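Local coordinates for protein ATP-dependent 6-phosphofructokinase isozyme 2 (Escherichia coli, PDB 3UMO) that catalyses the ATP- and magnesium-dependent phosphorylation of fructose 6-phosphate to fructose 1,6-bisphosphate, the first committed step of glycolysis, at residues Ala85-Trp88 with Thr89-Asn92; Glu198-Gln201 with Pro202-Arg206; Thr263-Leu266 with Ala267-Ala270; Leu294-His297 with Asp298-Gln301. One frame throughout, in Å; residues are numbered along the deposited sequence.

Contact 1: Ala85-Trp88 with Thr89-Asn92; sequences AKDW and TRQN
W88 and R90 have the most surface buried in this loop contact, between strand 80-84 and strand 93-97. The guanidinium lies over one face of the indole: NH2 of R90 stands above the middle of the ring system, with CE2 of W88 3.3 Å away. The two planes are only 32° apart, so the group lies tilted on the ring rather than standing on end. This is a cation-pi contact, CZ of R90 being 4.1 Å from the centroid of the six-membered ring of W88. R90 gets there by bending at chi2 (-60°), which folds the arginine chain back over the residue two places before it. The same NH2 also makes a weak bond to O of W88, at 2.8 Å. D87 closes the arrangement with a salt bridge, in which OD1 takes NH2 of R90 at 2.9 Å and, more weakly, NH1 at 3.2 Å. Its carboxylate is turned 88° to the guanidinium and meets NH2 from above its own plane, while OD2 receives the backbone N of A112. T89 points away from this cluster, its OG1 accepting from N of G62. F35 of the second subunit meets the W88 ring and packs on R90, so the cluster also forms part of a subunit interface. R90, Q91 and N92 are assigned to the substrate site, and the convergence of two oxygens and an aromatic face on NH2 of R90 probably restricts rotation of the guanidinium.

Contact 2: Glu198-Gln201 with Pro202-Arg206; sequences ELTQ and PDDVR
Q201 and D204 are the two ends of a type I beta turn that leads the chain from the loop after helix 188-195 into helix 204-214. Two hydrogen bonds tie these ends together. N of D204 donates to O of Q201 at 2.9 Å. In return, N of Q201 donates to OD1 of D204, 2.9 Å away, with an N-H...O angle of 156°. That oxygen is reached from well above the carboxylate plane, 65° out of it; the carboxylate lies alongside the Q201 side chain, both pointing the same way. D204 puts it there with CG anti to its own carbonyl carbon and beside its backbone N (chi1 -78°). With D204 replaced by an alanine, N of Q201 would probably lose its carboxylate acceptor, and the loop one of its ties to the start of the helix.

Apolar contacts add to this. CB of L199 rests 3.8 Å from CB of D204, and CD1 of L199 reaches CG2 of V205 at 4.1 Å, the two side chains crossing at about a right angle. Both L199 and V205 also pack on L191 of helix 188-195, and V205 borders L225, an ATP-binding residue. P202 and D203 lie against Y306 of the third subunit. A water completes the polar set where the helix starts: N of V205 donates to it at 3.0 Å, and its oxygen lies 2.8 Å from O of Q201.

Contact 3: Thr263-Leu266 with Ala267-Ala270; sequences TLKL and AENA
K265 and A270 are joined across the end of helix 254-267, where N of A270 bonds to O of K265 at 3.0 Å, nearly straight at 166°. The backbone set continues with N of N269 to O of L266, 2.9 Å, and N of A267 to O of T263, 2.9 Å. N of E268 makes two weak bonds, to O of L264 and to O of K265.

Among charges, NZ of K265 stands 3.6 Å from OE2 of E268, a long salt bridge. The stronger partner of that amine is E274, and F278 adds a cation-pi contact. A leucine in its place would probably leave E268 and E274 without their shared positive mate.

Apolar contact is small: CB of A270 packs 4.0 Å from CD of K265, the lysine chain bending at chi2 (-54°) to run beside it. T263, L266 and A267 turn to the parallel sheet, meeting I133 of strand 133-137.

N269, with phi +53°, is the first residue to leave the helical conformation, and its positive phi with the two bonds back into the last turn makes this a Schellman motif, ending a helix that covers the sheet of a ribokinase-type alpha/beta fold.

Contact 4: Leu294-His297 with Asp298-Gln301; sequences LCSH and DDTQ
S296 and T300 are joined by the first backbone bond of helix 297-307, S296 being its N-cap: N of T300 donates to O of S296 at 3.1 Å. One step on, N of Q301 bonds to O of H297 at 2.9 Å, so the helical ladder is running from the outset. The cap itself is made by the serine side chain. With OG lying between its own backbone N and carbonyl carbon (chi1 71°), it lies against the first turn and accepts weakly from N of D299 at 3.3 Å.

T300 adds a side-chain grip, OG1 donating to O of S296 at 2.9 Å. Its two donors reach that oxygen from opposite faces of the carbonyl plane, so O of S296 is held twice. CB of C295 packs against the same hydroxyl, and the threonine also touches F278, A282 and A285 of helix 272-286.

On the exposed side, H297 turns ND1 toward D298. This His-carboxylate bond is 3.1 Å to OD1 and almost straight at 171°, with the acceptor in the ring plane and the carboxylate turned 75° to it. OE1 of Q301 comes obliquely to the ring, 3.2 Å from CE1.

D299 lies beside N289, a potassium ligand whose ND2 bonds to O of L294, so the cap borders the cation site. A water links the serine and aspartate: N of S296 donates to it at 3.0 Å, and it donates to OD2 of D299 at 2.7 Å.

How the contacts relate
All four are partly buried local contacts at joints between regular elements. Contacts 2 and 4 lie at helix starts, contact 3 at a helix end, contact 1 in a loop between strands of two sheets. Contacts 3 and 4, their centres about 17 Å apart, have one side against the chain's interior; each has a side chain against F278 of helix 272-286, though they do not touch, and neither meets another subunit. Contacts 1 and 2, about 39 Å apart between centres, adjoin different neighbouring subunits. Backbone bonds dominate contact 3, backbone with hydroxyl groups contact 4; contact 2 pairs a turn bond with a carboxylate accepting from backbone N; contact 1 depends on charge and an aromatic face.

Contact 1: Ala85-Trp88 with Thr89-Asn92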
loop_
_atom_site.group_PDB
_atom_site.type_symbol
_atom_site.label_atom_id
_atom_site.label_comp_id
_atom_site.label_asym_id
_atom_site.label_seq_id
_atom_site.Cartn_x
_atom_site.Cartn_y
_atom_site.Cartn_z
ATOM N N ALA A 85 31.244 -22.879 1.239
ATOM C CA ALA A 85 31.302 -22.087 0.015
ATOM C C ALA A 85 31.992 -20.751 0.257
ATOM O O ALA A 85 31.962 -20.222 1.371
ATOM C CB ALA A 85 29.906 -21.875 -0.553
ATOM N N LYS A 86 32.604 -20.208 -0.791
ATOM C CA LYS A 86 33.338 -18.949 -0.686
ATOM C C LYS A 86 32.405 -17.764 -0.452
ATOM O O LYS A 86 32.695 -16.900 0.372
ATOM C CB LYS A 86 34.189 -18.717 -1.938
ATOM C CG LYS A 86 35.290 -19.748 -2.141
ATOM C CD LYS A 86 36.533 -19.402 -1.332
ATOM C CE LYS A 86 37.578 -20.513 -1.397
ATOM N NZ LYS A 86 37.205 -21.686 -0.552
ATOM N N ASP A 87 31.294 -17.730 -1.182
ATOM C CA ASP A 87 30.326 -16.642 -1.073
ATOM C C ASP A 87 29.429 -16.868 0.146
ATOM O O ASP A 87 28.905 -17.969 0.343
ATOM C CB ASP A 87 29.496 -16.559 -2.359
ATOM C CG ASP A 87 28.819 -15.208 -2.543
ATOM O OD1 ASP A 87 29.179 -14.244 -1.828
ATOM O OD2 ASP A 87 27.933 -15.114 -3.421
ATOM N N TRP A 88 29.247 -15.833 0.961
ATOM C CA TRP A 88 28.527 -15.992 2.224
ATOM C C TRP A 88 27.025 -16.241 2.039
ATOM O O TRP A 88 26.392 -15.689 1.132
ATOM C CB TRP A 88 28.766 -14.789 3.156
ATOM C CG TRP A 88 27.961 -13.561 2.808
ATOM C CD1 TRP A 88 26.653 -13.305 3.137
ATOM C CD2 TRP A 88 28.421 -12.417 2.080
ATOM N NE1 TRP A 88 26.275 -12.078 2.645
ATOM C CE2 TRP A 88 27.339 -11.513 1.998
ATOM C CE3 TRP A 88 29.637 -12.074 1.489
ATOM C CZ2 TRP A 88 27.446 -10.285 1.343
ATOM C CZ3 TRP A 88 29.740 -10.854 0.842
ATOM C CH2 TRP A 88 28.651 -9.975 0.773
ATOM N N THR A 89 26.464 -17.070 2.915
ATOM C CA THR A 89 25.045 -17.422 2.869
ATOM C C THR A 89 24.167 -16.171 2.919
ATOM O O THR A 89 24.283 -15.360 3.842
ATOM C CB THR A 89 24.681 -18.386 4.026
ATOM O OG1 THR A 89 25.373 -19.628 3.836
ATOM C CG2 THR A 89 23.171 -18.647 4.076
ATOM N N ARG A 90 23.308 -16.020 1.911
ATOM C CA ARG A 90 22.487 -14.821 1.744
ATOM C C ARG A 90 21.265 -14.818 2.657
ATOM O O ARG A 90 20.887 -15.853 3.209
ATOM C CB ARG A 90 22.052 -14.669 0.282
ATOM C CG ARG A 90 23.189 -14.371 -0.683
ATOM C CD ARG A 90 23.900 -13.075 -0.315
ATOM N NE ARG A 90 24.744 -12.573 -1.402
ATOM C CZ ARG A 90 26.057 -12.766 -1.488
ATOM N NH1 ARG A 90 26.735 -12.263 -2.513
ATOM N NH2 ARG A 90 26.696 -13.459 -0.552
ATOM N N GLN A 91 20.652 -13.647 2.804
ATOM C CA GLN A 91 19.538 -13.463 3.729
ATOM C C GLN A 91 18.294 -12.927 3.033
ATOM O O GLN A 91 18.369 -11.934 2.300
ATOM C CB GLN A 91 19.927 -12.472 4.826
ATOM C CG GLN A 91 21.204 -12.805 5.585
ATOM C CD GLN A 91 21.182 -12.248 7.001
ATOM O OE1 GLN A 91 22.078 -11.510 7.408
ATOM N NE2 GLN A 91 20.144 -12.600 7.757
ATOM N N ASN A 92 17.154 -13.577 3.259
ATOM C CA ASN A 92 15.875 -13.002 2.849
ATOM C C ASN A 92 15.225 -12.311 4.043
ATOM O O ASN A 92 15.597 -12.568 5.189
ATOM C CB ASN A 92 14.940 -14.059 2.253
ATOM C CG ASN A 92 15.458 -14.614 0.951
ATOM O OD1 ASN A 92 16.159 -13.924 0.214
ATOM N ND2 ASN A 92 15.128 -15.867 0.662
#

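Contact 2: Glu198-Gln201 with Pro202-Arg206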
loop_
_atom_site.group_PDB
_atom_site.type_symbol
_atom_site.label_atom_id
_atom_site.label_comp_id
_atom_site.label_asym_id
_atom_site.label_seq_id
_atom_site.Cartn_x
_atom_site.Cartn_y
_atom_site.Cartn_z
ATOM N N GLU A 198 -0.640 -21.033 -21.334
ATOM C CA GLU A 198 -1.630 -20.595 -20.359
ATOM C C GLU A 198 -2.597 -21.739 -20.102
ATOM O O GLU A 198 -3.012 -22.427 -21.035
ATOM C CB GLU A 198 -2.396 -19.371 -20.865
ATOM C CG GLU A 198 -1.684 -18.055 -20.621
ATOM C CD GLU A 198 -1.488 -17.779 -19.143
ATOM O OE1 GLU A 198 -2.499 -17.595 -18.434
ATOM O OE2 GLU A 198 -0.324 -17.760 -18.689
ATOM N N LEU A 199 -2.948 -21.956 -18.838
ATOM C CA LEU A 199 -3.878 -23.025 -18.497
ATOM C C LEU A 199 -5.205 -22.394 -18.102
ATOM O O LEU A 199 -5.506 -22.221 -16.919
ATOM C CB LEU A 199 -3.318 -23.881 -17.361
ATOM C CG LEU A 199 -1.937 -24.489 -17.615
ATOM C CD1 LEU A 199 -1.395 -25.144 -16.350
ATOM C CD2 LEU A 199 -1.983 -25.488 -18.762
ATOM N N THR A 200 -5.996 -22.054 -19.111
ATOM C CA THR A 200 -7.175 -21.216 -18.931
ATOM C C THR A 200 -8.481 -21.999 -18.964
ATOM O O THR A 200 -9.536 -21.457 -18.634
ATOM C CB THR A 200 -7.247 -20.142 -20.026
ATOM O OG1 THR A 200 -7.251 -20.776 -21.309
ATOM C CG2 THR A 200 -6.054 -19.200 -19.940
ATOM N N GLN A 201 -8.418 -23.260 -19.379
ATOM C CA GLN A 201 -9.619 -24.082 -19.495
ATOM C C GLN A 201 -9.697 -25.061 -18.330
ATOM O O GLN A 201 -8.661 -25.457 -17.791
ATOM C CB GLN A 201 -9.622 -24.825 -20.829
ATOM C CG GLN A 201 -9.397 -23.912 -22.034
ATOM C CD GLN A 201 -10.411 -22.780 -22.110
ATOM O OE1 GLN A 201 -10.064 -21.599 -22.006
ATOM N NE2 GLN A 201 -11.671 -23.136 -22.296
ATOM N N PRO A 202 -10.926 -25.452 -17.940
ATOM C CA PRO A 202 -11.109 -26.276 -16.736
ATOM C C PRO A 202 -10.219 -27.521 -16.678
ATOM O O PRO A 202 -9.651 -27.813 -15.619
ATOM C CB PRO A 202 -12.585 -26.677 -16.814
ATOM C CG PRO A 202 -13.239 -25.523 -17.513
ATOM C CD PRO A 202 -12.218 -25.076 -18.548
ATOM N N ASP A 203 -10.095 -28.239 -17.793
ATOM C CA ASP A 203 -9.306 -29.472 -17.812
ATOM C C ASP A 203 -7.815 -29.290 -18.104
ATOM O O ASP A 203 -7.082 -30.278 -18.183
ATOM C CB ASP A 203 -9.889 -30.453 -18.832
ATOM C CG ASP A 203 -10.598 -31.614 -18.177
ATOM O OD1 ASP A 203 -9.910 -32.582 -17.790
ATOM O OD2 ASP A 203 -11.839 -31.563 -18.047
ATOM N N ASP A 204 -7.365 -28.047 -18.267
ATOM C CA ASP A 204 -5.986 -27.796 -18.697
ATOM C C ASP A 204 -4.920 -28.306 -17.725
ATOM O O ASP A 204 -3.919 -28.877 -18.164
ATOM C CB ASP A 204 -5.749 -26.313 -19.019
ATOM C CG ASP A 204 -6.295 -25.912 -20.373
ATOM O OD1 ASP A 204 -6.291 -24.695 -20.665
ATOM O OD2 ASP A 204 -6.729 -26.800 -21.145
ATOM N N VAL A 205 -5.129 -28.100 -16.423
ATOM C CA VAL A 205 -4.172 -28.550 -15.417
ATOM C C VAL A 205 -4.019 -30.065 -15.441
ATOM O O VAL A 205 -2.901 -30.576 -15.465
ATOM C CB VAL A 205 -4.555 -28.069 -14.002
ATOM C CG1 VAL A 205 -3.787 -28.850 -12.940
ATOM C CG2 VAL A 205 -4.279 -26.571 -13.868
ATOM N N ARG A 206 -5.141 -30.780 -15.459
ATOM C CA ARG A 206 -5.101 -32.241 -15.489
ATOM C C ARG A 206 -4.404 -32.758 -16.740
ATOM O O ARG A 206 -3.550 -33.641 -16.669
ATOM C CB ARG A 206 -6.510 -32.832 -15.421
ATOM C CG ARG A 206 -6.521 -34.339 -15.169
ATOM C CD ARG A 206 -7.711 -35.011 -15.822
ATOM N NE ARG A 206 -7.462 -35.276 -17.237
ATOM C CZ ARG A 206 -8.382 -35.177 -18.191
ATOM N NH1 ARG A 206 -9.619 -34.809 -17.887
ATOM N NH2 ARG A 206 -8.062 -35.441 -19.451
HETATM O O HOH W 1 -7.035 -26.011 -15.568
#

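Contact 3: Thr263-Leu266 with Ala267-Ala270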
loop_
_atom_site.group_PDB
_atom_site.type_symbol
_atom_site.label_atom_id
_atom_site.label_comp_id
_atom_site.label_asym_id
_atom_site.label_seq_id
_atom_site.Cartn_x
_atom_site.Cartn_y
_atom_site.Cartn_z
ATOM N N THR A 263 6.846 -36.824 0.597
ATOM C CA THR A 263 8.115 -37.542 0.608
ATOM C C THR A 263 8.076 -38.694 1.607
ATOM O O THR A 263 8.510 -39.807 1.308
ATOM C CB THR A 263 9.277 -36.598 0.968
ATOM O OG1 THR A 263 9.415 -35.599 -0.050
ATOM C CG2 THR A 263 10.580 -37.369 1.090
ATOM N N LEU A 264 7.563 -38.420 2.801
ATOM C CA LEU A 264 7.416 -39.461 3.815
ATOM C C LEU A 264 6.499 -40.579 3.340
ATOM O O LEU A 264 6.787 -41.757 3.551
ATOM C CB LEU A 264 6.884 -38.868 5.119
ATOM C CG LEU A 264 7.932 -38.160 5.971
ATOM C CD1 LEU A 264 7.256 -37.356 7.080
ATOM C CD2 LEU A 264 8.906 -39.176 6.556
ATOM N N LYS A 265 5.395 -40.210 2.696
ATOM C CA LYS A 265 4.481 -41.213 2.150
ATOM C C LYS A 265 5.151 -42.013 1.046
ATOM O O LYS A 265 4.933 -43.224 0.922
ATOM C CB LYS A 265 3.194 -40.569 1.626
ATOM C CG LYS A 265 2.198 -40.182 2.716
ATOM C CD LYS A 265 1.871 -41.373 3.615
ATOM C CE LYS A 265 0.760 -41.046 4.604
ATOM N NZ LYS A 265 0.507 -42.183 5.538
ATOM N N LEU A 266 5.968 -41.338 0.243
ATOM C CA LEU A 266 6.671 -42.004 -0.851
ATOM C C LEU A 266 7.649 -43.034 -0.283
ATOM O O LEU A 266 7.782 -44.145 -0.810
ATOM C CB LEU A 266 7.395 -40.973 -1.719
ATOM C CG LEU A 266 7.636 -41.306 -3.197
ATOM C CD1 LEU A 266 8.992 -41.949 -3.397
ATOM C CD2 LEU A 266 6.538 -42.211 -3.741
ATOM N N ALA A 267 8.312 -42.670 0.813
ATOM C CA ALA A 267 9.257 -43.569 1.473
ATOM C C ALA A 267 8.562 -44.791 2.065
ATOM O O ALA A 267 9.180 -45.842 2.239
ATOM C CB ALA A 267 10.033 -42.832 2.546
ATOM N N GLU A 268 7.277 -44.649 2.372
ATOM C CA GLU A 268 6.493 -45.747 2.932
ATOM C C GLU A 268 5.827 -46.536 1.816
ATOM O O GLU A 268 5.040 -47.450 2.070
ATOM C CB GLU A 268 5.431 -45.210 3.898
ATOM C CG GLU A 268 5.995 -44.561 5.156
ATOM C CD GLU A 268 4.978 -43.696 5.882
ATOM O OE1 GLU A 268 5.387 -42.909 6.764
ATOM O OE2 GLU A 268 3.772 -43.801 5.570
ATOM N N ASN A 269 6.155 -46.168 0.579
ATOM C CA ASN A 269 5.550 -46.748 -0.619
ATOM C C ASN A 269 4.019 -46.696 -0.614
ATOM O O ASN A 269 3.351 -47.655 -0.997
ATOM C CB ASN A 269 6.045 -48.179 -0.846
ATOM C CG ASN A 269 6.007 -48.578 -2.306
ATOM O OD1 ASN A 269 5.054 -49.210 -2.765
ATOM N ND2 ASN A 269 7.040 -48.197 -3.051
ATOM N N ALA A 270 3.475 -45.560 -0.189
ATOM C CA ALA A 270 2.030 -45.384 -0.093
ATOM C C ALA A 270 1.370 -45.218 -1.461
ATOM O O ALA A 270 2.043 -44.975 -2.467
ATOM C CB ALA A 270 1.693 -44.201 0.808
#

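Contact 4: Leu294-His297 with Asp298-Gln301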
loop_
_atom_site.group_PDB
_atom_site.type_symbol
_atom_site.label_atom_id
_atom_site.label_comp_id
_atom_site.label_asym_id
_atom_site.label_seq_id
_atom_site.Cartn_x
_atom_site.Cartn_y
_atom_site.Cartn_z
ATOM N N LEU A 294 6.006 -23.920 9.860
ATOM C CA LEU A 294 5.554 -24.998 8.999
ATOM C C LEU A 294 4.449 -25.795 9.669
ATOM O O LEU A 294 3.932 -25.407 10.712
ATOM C CB LEU A 294 6.724 -25.912 8.637
ATOM C CG LEU A 294 7.968 -25.182 8.132
ATOM C CD1 LEU A 294 9.148 -26.128 8.021
ATOM C CD2 LEU A 294 7.684 -24.517 6.799
ATOM N N CYS A 295 4.092 -26.914 9.055
ATOM C CA CYS A 295 3.042 -27.787 9.575
ATOM C C CYS A 295 3.398 -28.409 10.929
ATOM O O CYS A 295 4.557 -28.752 11.181
ATOM C CB CYS A 295 2.778 -28.915 8.571
ATOM S SG CYS A 295 4.254 -29.926 8.207
ATOM N N SER A 296 2.400 -28.560 11.800
ATOM C CA SER A 296 2.586 -29.298 13.041
ATOM C C SER A 296 2.020 -30.704 12.873
ATOM O O SER A 296 1.088 -30.916 12.098
ATOM C CB SER A 296 1.887 -28.601 14.210
ATOM O OG SER A 296 0.480 -28.718 14.090
ATOM N N HIS A 297 2.577 -31.660 13.610
ATOM C CA HIS A 297 2.105 -33.043 13.542
ATOM C C HIS A 297 0.611 -33.191 13.831
ATOM O O HIS A 297 -0.106 -33.877 13.097
ATOM C CB HIS A 297 2.905 -33.942 14.491
ATOM C CG HIS A 297 2.392 -35.350 14.560
ATOM N ND1 HIS A 297 1.338 -35.717 15.367
ATOM C CD2 HIS A 297 2.786 -36.474 13.917
ATOM C CE1 HIS A 297 1.103 -37.010 15.219
ATOM N NE2 HIS A 297 1.970 -37.494 14.346
ATOM N N ASP A 298 0.147 -32.559 14.904
ATOM C CA ASP A 298 -1.236 -32.730 15.340
ATOM C C ASP A 298 -2.246 -32.153 14.355
ATOM O O ASP A 298 -3.270 -32.781 14.084
ATOM C CB ASP A 298 -1.451 -32.141 16.733
ATOM C CG ASP A 298 -0.671 -32.881 17.804
ATOM O OD1 ASP A 298 -0.037 -33.911 17.483
ATOM O OD2 ASP A 298 -0.702 -32.438 18.973
ATOM N N ASP A 299 -1.966 -30.965 13.824
ATOM C CA ASP A 299 -2.860 -30.354 12.838
ATOM C C ASP A 299 -2.896 -31.188 11.563
ATOM O O ASP A 299 -3.956 -31.379 10.964
ATOM C CB ASP A 299 -2.423 -28.925 12.505
ATOM C CG ASP A 299 -2.645 -27.957 13.647
ATOM O OD1 ASP A 299 -3.498 -28.236 14.518
ATOM O OD2 ASP A 299 -1.962 -26.904 13.659
ATOM N N THR A 300 -1.735 -31.688 11.149
ATOM C CA THR A 300 -1.658 -32.508 9.939
ATOM C C THR A 300 -2.464 -33.792 10.129
ATOM O O THR A 300 -3.229 -34.198 9.252
ATOM C CB THR A 300 -0.191 -32.832 9.567
ATOM O OG1 THR A 300 0.542 -31.607 9.382
ATOM C CG2 THR A 300 -0.120 -33.663 8.290
ATOM N N GLN A 301 -2.308 -34.418 11.292
ATOM C CA GLN A 301 -3.056 -35.632 11.606
ATOM C C GLN A 301 -4.559 -35.398 11.584
ATOM O O GLN A 301 -5.311 -36.220 11.064
ATOM C CB GLN A 301 -2.633 -36.193 12.967
ATOM C CG GLN A 301 -3.460 -37.385 13.422
ATOM C CD GLN A 301 -2.845 -38.108 14.607
ATOM O OE1 GLN A 301 -2.074 -37.529 15.375
ATOM N NE2 GLN A 301 -3.177 -39.387 14.756
HETATM O O HOH W 2 -0.029 -26.818 11.803
#